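Local coordinates for protein D-glycerate 2-kinase (PDB 2B8N) that catalyses the magnesium-dependent transfer of phosphate from ATP to D-glycerate, giving 2-phosphoglycerate in the breakdown of serine, at residues 54-59 / 130-135; 60-65 / 87-92; 96-101 / 110-115. All coordinates share one frame; numbering follows the deposited sequence.

Interaction 1. Residues 54-59 / 130-135; sequences LVAVGK and LFLLSG
Two neighbouring parallel strands meet here in the middle of a six-stranded parallel sheet, Leu54 beside Leu130 and Val57 beside Leu133, with almost everything between them buried. The segment axes run 4.7 Å apart. Val55 sits between the residues it bonds to: its N donates to Leu130 O, and its O accepts from Leu132 N at 2.8 Å. Val57 repeats the pattern, its N giving to Leu132 O at 2.9 Å and its O receiving Ser134 N. Beyond the strand ends Lys59 N still reaches Gly135 O at 2.9 Å, so the two loops leave the sheet together.

Side chains alternate between the faces. Leu54, Ala56, Leu130 and Leu132 point to one, which helix 61-72 covers. There Leu132 leans its CD1 against Leu54 CG (3.8 Å), while its CB lies alongside Ala56 CB. On the face of Val55 and Val57, Phe131 has its CG anti to the backbone N (chi1 -168°), which lays the ring forward along its own strand, so that CD1 on its near side comes within 4.0 Å of Val55 CG1. Leu133 likewise turns CD1 toward the backbone of Val57.

At the end of the strands Gly58 leaves room for Ser134, whose OG lies 3.2 Å from Gly58 CA; a beta carbon on Gly58 would collide with that oxygen. The hydroxyl is engaged instead with Ala60 N, the position just before helix 61-72. With strand order 3-2-1-4-5-6, strands 52-57 and 128-133 are the first and fourth, and the chain runs outward on each side of them: the topological switch point of a Rossmann-like, doubly wound alpha/beta sheet, where such folds commonly form a binding crevice at the C-terminal strand ends.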
loop_
_atom_site.group_PDB
_atom_site.type_symbol
_atom_site.label_atom_id
_atom_site.label_comp_id
_atom_site.label_asym_id
_atom_site.label_seq_id
_atom_site.Cartn_x
_atom_site.Cartn_y
_atom_site.Cartn_z
ATOM N N LEU A 54 2.759 -13.762 18.163
ATOM C CA LEU A 54 2.208 -12.840 17.171
ATOM C C LEU A 54 3.055 -11.567 17.175
ATOM O O LEU A 54 3.270 -10.952 18.242
ATOM C CB LEU A 54 0.731 -12.549 17.485
ATOM C CG LEU A 54 -0.069 -11.488 16.711
ATOM C CD1 LEU A 54 -1.592 -11.715 16.910
ATOM C CD2 LEU A 54 0.333 -10.047 17.103
ATOM N N VAL A 55 3.563 -11.222 15.986
ATOM C CA VAL A 55 4.292 -9.987 15.748
ATOM C C VAL A 55 3.610 -9.227 14.597
ATOM O O VAL A 55 3.553 -9.713 13.445
ATOM C CB VAL A 55 5.767 -10.263 15.407
ATOM C CG1 VAL A 55 6.505 -8.951 15.085
ATOM C CG2 VAL A 55 6.465 -10.982 16.568
ATOM N N ALA A 56 3.094 -8.035 14.914
ATOM C CA ALA A 56 2.333 -7.246 13.943
ATOM C C ALA A 56 3.010 -5.916 13.828
ATOM O O ALA A 56 3.172 -5.224 14.839
ATOM C CB ALA A 56 0.877 -7.082 14.360
ATOM N N VAL A 57 3.413 -5.585 12.591
ATOM C CA VAL A 57 4.145 -4.356 12.275
ATOM C C VAL A 57 3.509 -3.717 11.057
ATOM O O VAL A 57 3.293 -4.377 10.053
ATOM C CB VAL A 57 5.636 -4.642 11.985
ATOM C CG1 VAL A 57 6.323 -3.431 11.377
ATOM C CG2 VAL A 57 6.331 -5.013 13.236
ATOM N N GLY A 58 3.218 -2.434 11.151
ATOM C CA GLY A 58 2.661 -1.701 10.020
ATOM C C GLY A 58 1.638 -0.679 10.471
ATOM O O GLY A 58 1.316 -0.596 11.671
ATOM N N LYS A 59 1.137 0.103 9.509
ATOM C CA LYS A 59 0.111 1.101 9.796
ATOM C C LYS A 59 -1.219 0.441 10.163
ATOM O O LYS A 59 -2.031 1.059 10.810
ATOM C CB LYS A 59 -0.105 2.040 8.606
ATOM C CG LYS A 59 1.118 2.858 8.171
ATOM C CD LYS A 59 0.689 3.889 7.160
ATOM C CE LYS A 59 1.571 3.953 5.946
ATOM N NZ LYS A 59 1.123 5.097 5.077
ATOM N N LEU A 130 3.570 -15.655 13.935
ATOM C CA LEU A 130 2.532 -15.135 13.067
ATOM C C LEU A 130 2.871 -13.679 12.759
ATOM O O LEU A 130 2.659 -12.796 13.595
ATOM C CB LEU A 130 1.165 -15.270 13.764
ATOM C CG LEU A 130 0.014 -14.540 13.061
ATOM C CD1 LEU A 130 -0.114 -15.016 11.591
ATOM C CD2 LEU A 130 -1.319 -14.671 13.848
ATOM N N PHE A 131 3.427 -13.451 11.568
ATOM C CA PHE A 131 3.966 -12.148 11.195
ATOM C C PHE A 131 2.944 -11.363 10.396
ATOM O O PHE A 131 2.736 -11.623 9.220
ATOM C CB PHE A 131 5.263 -12.352 10.419
ATOM C CG PHE A 131 6.077 -11.093 10.227
ATOM C CD1 PHE A 131 6.184 -10.136 11.231
ATOM C CD2 PHE A 131 6.763 -10.887 9.043
ATOM C CE1 PHE A 131 6.945 -8.980 11.043
ATOM C CE2 PHE A 131 7.530 -9.740 8.848
ATOM C CZ PHE A 131 7.617 -8.785 9.848
ATOM N N LEU A 132 2.294 -10.409 11.057
ATOM C CA LEU A 132 1.206 -9.607 10.449
ATOM C C LEU A 132 1.782 -8.292 9.940
ATOM O O LEU A 132 2.167 -7.403 10.744
ATOM C CB LEU A 132 0.093 -9.342 11.479
ATOM C CG LEU A 132 -0.540 -10.582 12.111
ATOM C CD1 LEU A 132 -1.380 -10.221 13.325
ATOM C CD2 LEU A 132 -1.361 -11.347 11.106
ATOM N N LEU A 133 1.872 -8.170 8.620
ATOM C CA LEU A 133 2.626 -7.069 8.028
ATOM C C LEU A 133 1.776 -6.179 7.130
ATOM O O LEU A 133 1.011 -6.668 6.298
ATOM C CB LEU A 133 3.825 -7.637 7.263
ATOM C CG LEU A 133 4.907 -6.698 6.723
ATOM C CD1 LEU A 133 5.590 -5.856 7.796
ATOM C CD2 LEU A 133 5.931 -7.531 5.966
ATOM N N SER A 134 1.926 -4.867 7.325
ATOM C CA SER A 134 1.336 -3.830 6.458
ATOM C C SER A 134 2.357 -2.720 6.198
ATOM O O SER A 134 3.496 -2.823 6.644
ATOM C CB SER A 134 0.047 -3.260 7.090
ATOM O OG SER A 134 0.175 -3.084 8.489
ATOM N N GLY A 135 1.945 -1.662 5.491
ATOM C CA GLY A 135 2.823 -0.517 5.125
ATOM C C GLY A 135 3.591 0.156 6.256
ATOM O O GLY A 135 3.156 0.159 7.410
#

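Interaction 2. Residues 60-65 / 87-92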
loop_
_atom_site.group_PDB
_atom_site.type_symbol
_atom_site.label_atom_id
_atom_site.label_comp_id
_atom_site.label_asym_id
_atom_site.label_seq_id
_atom_site.Cartn_x
_atom_site.Cartn_y
_atom_site.Cartn_z
ATOM N N ALA A 60 -1.437 -0.793 9.724
ATOM C CA ALA A 60 -2.633 -1.568 10.057
ATOM C C ALA A 60 -2.369 -2.639 11.134
ATOM O O ALA A 60 -3.150 -3.609 11.266
ATOM C CB ALA A 60 -3.162 -2.239 8.807
ATOM N N ALA A 61 -1.292 -2.465 11.896
ATOM C CA ALA A 61 -0.847 -3.534 12.791
ATOM C C ALA A 61 -1.886 -3.817 13.850
ATOM O O ALA A 61 -2.162 -4.974 14.129
ATOM C CB ALA A 61 0.502 -3.220 13.424
ATOM N N TRP A 62 -2.465 -2.762 14.421
ATOM C CA TRP A 62 -3.354 -2.917 15.550
ATOM C C TRP A 62 -4.626 -3.686 15.167
ATOM O O TRP A 62 -5.056 -4.573 15.911
ATOM C CB TRP A 62 -3.671 -1.569 16.189
ATOM C CG TRP A 62 -4.269 -1.713 17.540
ATOM C CD1 TRP A 62 -3.610 -1.691 18.745
ATOM C CD2 TRP A 62 -5.651 -1.930 17.845
ATOM N NE1 TRP A 62 -4.507 -1.872 19.780
ATOM C CE2 TRP A 62 -5.763 -2.030 19.251
ATOM C CE3 TRP A 62 -6.809 -2.051 17.067
ATOM C CZ2 TRP A 62 -6.982 -2.235 19.884
ATOM C CZ3 TRP A 62 -8.021 -2.278 17.700
ATOM C CH2 TRP A 62 -8.102 -2.362 19.087
ATOM N N ARG A 63 -5.229 -3.383 14.020
ATOM C CA ARG A 63 -6.479 -4.076 13.674
ATOM C C ARG A 63 -6.236 -5.514 13.192
ATOM O O ARG A 63 -7.038 -6.420 13.456
ATOM C CB ARG A 63 -7.321 -3.281 12.678
ATOM C CG ARG A 63 -7.688 -1.897 13.209
ATOM C CD ARG A 63 -9.189 -1.626 13.329
ATOM N NE ARG A 63 -9.667 -1.642 14.726
ATOM C CZ ARG A 63 -10.801 -1.078 15.168
ATOM N NH1 ARG A 63 -11.620 -0.448 14.347
ATOM N NH2 ARG A 63 -11.127 -1.146 16.455
HETATM N N MSE A 64 -5.115 -5.730 12.513
HETATM C CA MSE A 64 -4.727 -7.078 12.106
HETATM C C MSE A 64 -4.451 -7.954 13.342
HETATM O O MSE A 64 -4.841 -9.126 13.364
HETATM C CB MSE A 64 -3.502 -7.037 11.210
HETATM C CG MSE A 64 -3.719 -6.377 9.871
HETATM SE SE MSE A 64 -2.112 -6.508 8.739
HETATM C CE MSE A 64 -2.019 -8.441 8.361
ATOM N N ALA A 65 -3.793 -7.394 14.362
ATOM C CA ALA A 65 -3.526 -8.146 15.589
ATOM C C ALA A 65 -4.845 -8.498 16.285
ATOM O O ALA A 65 -5.089 -9.649 16.599
ATOM C CB ALA A 65 -2.631 -7.359 16.533
ATOM N N HIS A 87 -1.912 5.551 16.043
ATOM C CA HIS A 87 -2.636 4.569 15.265
ATOM C C HIS A 87 -3.178 3.424 16.093
ATOM O O HIS A 87 -4.132 2.755 15.694
ATOM C CB HIS A 87 -1.725 3.970 14.191
ATOM C CG HIS A 87 -1.612 4.801 12.947
ATOM N ND1 HIS A 87 -1.336 6.148 12.976
ATOM C CD2 HIS A 87 -1.707 4.462 11.638
ATOM C CE1 HIS A 87 -1.288 6.609 11.739
ATOM N NE2 HIS A 87 -1.509 5.608 10.908
ATOM N N SER A 88 -2.550 3.148 17.225
ATOM C CA SER A 88 -3.016 2.058 18.068
ATOM C C SER A 88 -4.279 2.492 18.799
ATOM O O SER A 88 -4.453 3.670 19.111
ATOM C CB SER A 88 -1.923 1.589 19.043
ATOM O OG SER A 88 -1.671 2.509 20.083
ATOM N N GLU A 89 -5.159 1.527 19.062
ATOM C CA GLU A 89 -6.490 1.804 19.614
ATOM C C GLU A 89 -6.717 1.112 20.956
ATOM O O GLU A 89 -7.824 0.664 21.252
ATOM C CB GLU A 89 -7.557 1.372 18.605
ATOM C CG GLU A 89 -7.497 2.101 17.282
ATOM C CD GLU A 89 -8.589 1.643 16.338
ATOM O OE1 GLU A 89 -9.772 1.728 16.731
ATOM O OE2 GLU A 89 -8.281 1.189 15.208
ATOM N N GLY A 90 -5.661 1.014 21.761
ATOM C CA GLY A 90 -5.761 0.487 23.130
ATOM C C GLY A 90 -5.270 -0.935 23.332
ATOM O O GLY A 90 -4.638 -1.491 22.447
ATOM N N PRO A 91 -5.561 -1.525 24.513
ATOM C CA PRO A 91 -5.171 -2.901 24.833
ATOM C C PRO A 91 -5.725 -3.963 23.887
ATOM O O PRO A 91 -6.791 -3.780 23.294
ATOM C CB PRO A 91 -5.767 -3.124 26.245
ATOM C CG PRO A 91 -5.943 -1.767 26.813
ATOM C CD PRO A 91 -6.279 -0.892 25.641
ATOM N N ILE A 92 -4.987 -5.056 23.748
ATOM C CA ILE A 92 -5.509 -6.279 23.163
ATOM C C ILE A 92 -5.102 -7.424 24.092
ATOM O O ILE A 92 -3.974 -7.910 24.045
ATOM C CB ILE A 92 -4.974 -6.524 21.735
ATOM C CG1 ILE A 92 -5.136 -5.267 20.886
ATOM C CG2 ILE A 92 -5.699 -7.702 21.084
ATOM C CD1 ILE A 92 -4.736 -5.450 19.419
#
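Trp62, in the first turn of helix 61-72, buries its indole against the loop 87-92, which wraps round it on three sides. With CG anti to the backbone N (chi1 -165°) the ring system reaches out from the helix toward the loop. Its NE1 donates to Gly90 O at 2.7 Å, the oxygen lying close to the ring plane. Over one face stands Glu89, with CB 3.6 Å from the centroid of the six-membered ring and almost exactly on its normal. Ile92 covers the opposite face, CD1 sitting 3.7 Å from the centroid of the five-membered ring, so both are CH-pi contacts. Replacing Trp62 by an alanine would probably leave Gly90 O without its donor and open a gap between Glu89 and Ile92.

Next along, Arg63, bent about CB-CG and CG-CD, brings its guanidinium face to the Glu89 carboxylate. NE is 3.2 Å from Glu89 OE2, but the two planes are 46° apart and no N-H points at the oxygen. One turn after Ala61, Ala65 adds its CB to the methyl CD1 of Ile92 at 4.1 Å; Ile97 of strand 96-100 packs on Ile92 as well.

The chemistry is thus one directional bond at the rim of a ring sandwiched between Glu89 CB with the Ser88-Glu89 backbone and the Ile92 methyl, plus an exposed salt bridge that works by charge alone and probably tolerates some movement.

Interaction 3. Residues 96-101 / 110-115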
loop_
_atom_site.group_PDB
_atom_site.type_symbol
_atom_site.label_atom_id
_atom_site.label_comp_id
_atom_site.label_asym_id
_atom_site.label_seq_id
_atom_site.Cartn_x
_atom_site.Cartn_y
_atom_site.Cartn_z
ATOM N N GLU A 96 1.649 -6.573 23.830
ATOM C CA GLU A 96 2.399 -5.357 24.061
ATOM C C GLU A 96 2.119 -4.415 22.880
ATOM O O GLU A 96 2.352 -4.763 21.732
ATOM C CB GLU A 96 3.895 -5.695 24.203
ATOM C CG GLU A 96 4.203 -6.647 25.369
ATOM C CD GLU A 96 5.636 -7.164 25.367
ATOM O OE1 GLU A 96 6.554 -6.419 24.970
ATOM O OE2 GLU A 96 5.841 -8.326 25.773
ATOM N N ILE A 97 1.587 -3.233 23.177
ATOM C CA ILE A 97 1.224 -2.278 22.141
ATOM C C ILE A 97 2.238 -1.109 22.099
ATOM O O ILE A 97 2.387 -0.363 23.070
ATOM C CB ILE A 97 -0.247 -1.767 22.325
ATOM C CG1 ILE A 97 -1.224 -2.936 22.537
ATOM C CG2 ILE A 97 -0.679 -0.924 21.124
ATOM C CD1 ILE A 97 -1.228 -4.014 21.393
ATOM N N TYR A 98 2.922 -0.980 20.961
ATOM C CA TYR A 98 3.930 0.037 20.749
ATOM C C TYR A 98 3.717 0.906 19.476
ATOM O O TYR A 98 3.079 0.492 18.501
ATOM C CB TYR A 98 5.284 -0.653 20.663
ATOM C CG TYR A 98 5.653 -1.491 21.877
ATOM C CD1 TYR A 98 5.592 -0.959 23.162
ATOM C CD2 TYR A 98 6.122 -2.795 21.729
ATOM C CE1 TYR A 98 5.963 -1.714 24.278
ATOM C CE2 TYR A 98 6.486 -3.574 22.841
ATOM C CZ TYR A 98 6.412 -3.027 24.119
ATOM O OH TYR A 98 6.781 -3.782 25.223
ATOM N N GLU A 99 4.261 2.113 19.511
ATOM C CA GLU A 99 4.257 2.995 18.357
ATOM C C GLU A 99 5.659 3.555 18.156
ATOM O O GLU A 99 6.425 3.664 19.108
ATOM C CB GLU A 99 3.227 4.125 18.538
ATOM C CG GLU A 99 1.841 3.632 18.977
ATOM C CD GLU A 99 0.771 4.709 18.941
ATOM O OE1 GLU A 99 1.145 5.886 18.948
ATOM O OE2 GLU A 99 -0.443 4.396 18.903
ATOM N N ALA A 100 5.988 3.899 16.911
ATOM C CA ALA A 100 7.348 4.321 16.555
ATOM C C ALA A 100 7.382 5.184 15.303
ATOM O O ALA A 100 6.336 5.452 14.680
ATOM C CB ALA A 100 8.237 3.113 16.375
ATOM N N GLY A 101 8.600 5.613 14.950
ATOM C CA GLY A 101 8.837 6.576 13.873
ATOM C C GLY A 101 8.441 6.137 12.464
ATOM O O GLY A 101 8.768 5.032 12.017
ATOM N N ILE A 110 14.083 1.487 17.230
ATOM C CA ILE A 110 15.172 0.691 17.822
ATOM C C ILE A 110 14.737 -0.075 19.078
ATOM O O ILE A 110 14.990 -1.283 19.210
ATOM C CB ILE A 110 16.373 1.597 18.185
ATOM C CG1 ILE A 110 17.041 2.090 16.910
ATOM C CG2 ILE A 110 17.394 0.849 19.031
ATOM C CD1 ILE A 110 17.966 3.240 17.139
ATOM N N LYS A 111 14.125 0.646 20.010
ATOM C CA LYS A 111 13.652 0.037 21.231
ATOM C C LYS A 111 12.671 -1.130 20.933
ATOM O O LYS A 111 12.843 -2.274 21.425
ATOM C CB LYS A 111 12.992 1.096 22.120
ATOM C CG LYS A 111 13.987 1.893 23.004
ATOM C CD LYS A 111 13.523 3.333 23.254
ATOM C CE LYS A 111 14.202 3.981 24.438
ATOM N NZ LYS A 111 13.247 4.167 25.562
ATOM N N THR A 112 11.651 -0.848 20.124
ATOM C CA THR A 112 10.589 -1.823 19.920
ATOM C C THR A 112 11.051 -3.023 19.101
ATOM O O THR A 112 10.641 -4.151 19.369
ATOM C CB THR A 112 9.335 -1.210 19.309
ATOM O OG1 THR A 112 9.655 -0.592 18.053
ATOM C CG2 THR A 112 8.735 -0.197 20.292
ATOM N N THR A 113 11.891 -2.776 18.102
ATOM C CA THR A 113 12.474 -3.838 17.288
ATOM C C THR A 113 13.370 -4.740 18.140
ATOM O O THR A 113 13.311 -5.957 18.039
ATOM C CB THR A 113 13.304 -3.249 16.115
ATOM O OG1 THR A 113 12.442 -2.512 15.237
ATOM C CG2 THR A 113 13.990 -4.361 15.310
ATOM N N ARG A 114 14.203 -4.132 18.966
ATOM C CA ARG A 114 15.015 -4.887 19.889
ATOM C C ARG A 114 14.134 -5.809 20.751
ATOM O O ARG A 114 14.488 -6.964 20.988
ATOM C CB ARG A 114 15.873 -3.930 20.719
ATOM C CG ARG A 114 16.595 -4.530 21.884
ATOM C CD ARG A 114 17.523 -3.468 22.472
ATOM N NE ARG A 114 18.659 -3.244 21.571
ATOM C CZ ARG A 114 19.218 -2.067 21.271
ATOM N NH1 ARG A 114 18.756 -0.925 21.783
ATOM N NH2 ARG A 114 20.260 -2.040 20.432
ATOM N N ARG A 115 12.980 -5.312 21.186
ATOM C CA ARG A 115 12.045 -6.115 22.002
ATOM C C ARG A 115 11.442 -7.270 21.199
ATOM O O ARG A 115 11.304 -8.375 21.717
ATOM C CB ARG A 115 10.919 -5.237 22.585
ATOM C CG ARG A 115 9.802 -5.976 23.305
ATOM C CD ARG A 115 10.341 -6.922 24.347
ATOM N NE ARG A 115 9.322 -7.352 25.307
ATOM C CZ ARG A 115 9.547 -8.232 26.279
ATOM N NH1 ARG A 115 10.752 -8.752 26.430
ATOM N NH2 ARG A 115 8.579 -8.568 27.123
#
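Arg115 grips the carboxylate of Glu96 side-on, the two side chains crossing at about a right angle. NE meets OE1 at 2.9 Å in a nearly straight bond (173°) that lies in the guanidinium plane and uses the syn lone pair of the oxygen. The second nitrogen, NH2, reaches OE2 at 3.1 Å on a more bent path (140°), consistent with the tilt between the two flat groups. Glu96 OE1 has another donor on its anti side, somewhat out of the carboxylate plane: the hydroxyl of Tyr98, two residues on in the same strand, at 2.7 Å. Two donors on one oxygen hold the carboxylate's rotation and would probably stabilise its negative charge.

The ring of Tyr98 stands steeply to the guanidinium plane, its CE2 4.1 Å from Arg115 CG. At the root of that ring Thr112 CG2 comes to 3.5 Å from Tyr98 CB, the two side chains sliding past each other in opposite directions. Thr112 shows Tyr98 its methyl because its hydroxyl (chi1 58°) turns back along the helix to Asn108 O.

Helix 107-120 therefore lies across the edge strand 96-100, running roughly against it on the face that carries Tyr98, with Thr112 also touching Val82 of the adjacent strand. The two form the first strand and the helix of a beta-alpha-beta crossover that ends in strand 128-133, the repeating connection of Rossmann-like alpha/beta folds.

In the fold
From the N terminus, strand 52-57 opens the loop that interaction 1 closes 71 residues later at strand 128-133. Both other contacts fall within it and follow one another without crossing: 60-65 with 87-92 closes around strand 76-84, and then 96-101 with 110-115 closes the short connection between edge strand and helix. Interactions 1 and 2 touch at the start of helix 61-72, through Ser134 OG and Ala60 N and, further in, Leu132 CD1 on Met64 O. Interactions 2 and 3 join through Ser88 OG and Glu99 OE2, probably hydrogen-bonded. Interactions 1 and 3 do not touch, their centres about 12 Å apart, yet share the sheet, whose opposite faces carry helices 61-72 and 107-120.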